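Long-range contact in putative rhamnosidase (Streptomyces avermitilis, PDB 3W5M), which releases terminal non-reducing alpha-L-rhamnose by hydrolysis from alpha-L-rhamnosides, including citrus flavonoids and the arabinogalactan-protein gum arabic: residues 702-707 and 772-777. Numbering follows the deposited sequence.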
# COMPACT_ATOMS: atom_id res chain seq x y z
N VAL A 702 16.70 -4.08 1.57
CA VAL A 702 15.72 -3.39 2.43
C VAL A 702 16.06 -3.57 3.95
O VAL A 702 16.03 -2.59 4.71
CB VAL A 702 14.28 -3.75 2.04
CG1 VAL A 702 13.32 -3.07 2.98
CG2 VAL A 702 13.96 -3.24 0.61
N PRO A 703 16.41 -4.80 4.39
CA PRO A 703 16.92 -4.89 5.77
C PRO A 703 18.14 -4.02 5.99
O PRO A 703 18.29 -3.37 7.03
CB PRO A 703 17.24 -6.38 5.92
CG PRO A 703 16.30 -7.06 4.98
CD PRO A 703 16.15 -6.13 3.82
N TRP A 704 19.05 -3.98 5.00
CA TRP A 704 20.23 -3.15 5.17
C TRP A 704 19.89 -1.67 5.25
O TRP A 704 20.44 -0.94 6.07
CB TRP A 704 21.26 -3.40 4.05
CG TRP A 704 22.55 -2.71 4.34
CD1 TRP A 704 23.08 -1.63 3.69
CD2 TRP A 704 23.48 -3.05 5.39
NE1 TRP A 704 24.29 -1.27 4.26
CE2 TRP A 704 24.56 -2.12 5.30
CE3 TRP A 704 23.51 -4.04 6.39
CZ2 TRP A 704 25.66 -2.15 6.18
CZ3 TRP A 704 24.61 -4.07 7.27
CH2 TRP A 704 25.67 -3.13 7.15
N ALA A 705 18.97 -1.23 4.39
CA ALA A 705 18.53 0.16 4.44
C ALA A 705 17.91 0.51 5.81
O ALA A 705 18.20 1.57 6.36
CB ALA A 705 17.58 0.46 3.27
N LEU A 706 17.11 -0.40 6.38
CA LEU A 706 16.52 -0.15 7.72
C LEU A 706 17.62 -0.14 8.78
O LEU A 706 17.63 0.69 9.66
CB LEU A 706 15.47 -1.19 8.09
CG LEU A 706 14.19 -1.31 7.24
CD1 LEU A 706 13.27 -2.45 7.67
CD2 LEU A 706 13.39 0.01 7.24
N TYR A 707 18.59 -1.02 8.64
CA TYR A 707 19.69 -1.01 9.58
C TYR A 707 20.49 0.31 9.54
O TYR A 707 20.79 0.90 10.60
CB TYR A 707 20.58 -2.23 9.37
CG TYR A 707 21.73 -2.22 10.33
CD1 TYR A 707 21.49 -2.45 11.70
CD2 TYR A 707 23.03 -1.96 9.92
CE1 TYR A 707 22.53 -2.44 12.62
CE2 TYR A 707 24.08 -1.96 10.83
CZ TYR A 707 23.81 -2.20 12.17
OH TYR A 707 24.82 -2.20 13.12
N ALA A 772 27.83 -10.12 3.92
CA ALA A 772 29.05 -10.08 4.75
C ALA A 772 28.97 -8.95 5.77
O ALA A 772 29.39 -9.11 6.92
CB ALA A 772 30.31 -9.94 3.89
N ARG A 773 28.43 -7.81 5.35
CA ARG A 773 28.27 -6.65 6.21
C ARG A 773 27.30 -6.99 7.36
O ARG A 773 27.56 -6.61 8.50
CB ARG A 773 27.82 -5.43 5.42
CG ARG A 773 28.86 -4.89 4.43
CD ARG A 773 28.41 -3.55 3.88
NE ARG A 773 28.71 -3.39 2.45
CZ ARG A 773 28.21 -2.42 1.69
NH1 ARG A 773 27.37 -1.51 2.21
NH2 ARG A 773 28.55 -2.35 0.40
N MET A 774 26.22 -7.70 7.04
CA MET A 774 25.23 -8.13 8.05
C MET A 774 25.84 -9.10 9.05
O MET A 774 25.66 -8.94 10.27
CB MET A 774 24.03 -8.82 7.39
CG MET A 774 23.18 -7.89 6.54
SD MET A 774 21.75 -8.77 5.88
CE MET A 774 21.03 -7.50 4.83
N ALA A 775 26.55 -10.12 8.54
CA ALA A 775 27.19 -11.13 9.40
C ALA A 775 28.09 -10.41 10.38
O ALA A 775 28.11 -10.73 11.58
CB ALA A 775 27.98 -12.13 8.55
N THR A 776 28.84 -9.43 9.86
CA THR A 776 29.78 -8.63 10.63
C THR A 776 29.06 -7.83 11.74
O THR A 776 29.45 -7.91 12.90
CB THR A 776 30.61 -7.71 9.71
OG1 THR A 776 31.40 -8.52 8.83
CG2 THR A 776 31.54 -6.80 10.48
N GLU A 777 28.01 -7.10 11.39
CA GLU A 777 27.26 -6.37 12.41
C GLU A 777 26.68 -7.26 13.50
O GLU A 777 26.57 -6.85 14.65
CB GLU A 777 26.15 -5.52 11.78
CG GLU A 777 26.68 -4.44 10.82
CD GLU A 777 27.60 -3.41 11.49
OE1 GLU A 777 27.20 -2.81 12.51
OE2 GLU A 777 28.72 -3.19 10.99
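Y707 OH donates a short hydrogen bond to E777 OE1 (2.5 Å), linking two helices, 698-710 and 756-777, of the (alpha/alpha)6-barrel that forms the catalytic domain of this family 78 glycoside hydrolase. The phenol meets the anti side of the carboxylate, 24° out of its plane. E777 folds back at its second torsion, which brings OE1 to the hydroxyl while its CG lies 3.6 Å from Y707 CE2. The segment axes stand 11.3 Å apart at an angle of 46°, a wide spacing bridged by large side chains. Chief among these is W704, its CG anti to the backbone N (chi1 -171°), which carries the indole across to the other helix. There W704 CH2 packs 3.6 Å from R773 CB, and E777 CG sits at the ring edge. The guanidinium of R773 stands nearly perpendicular to the indole, and its NH2 forms a salt bridge with D769. M774 runs antiparallel to the W704 side chain as a straight chain, its CG 3.9 Å from W704 CE3. P703 also packs on V715 and A719 of helix 713-732, the helix that follows 698-710 in the chain. The thioether methyl M774 CE ends 4.1 Å from P703 CB.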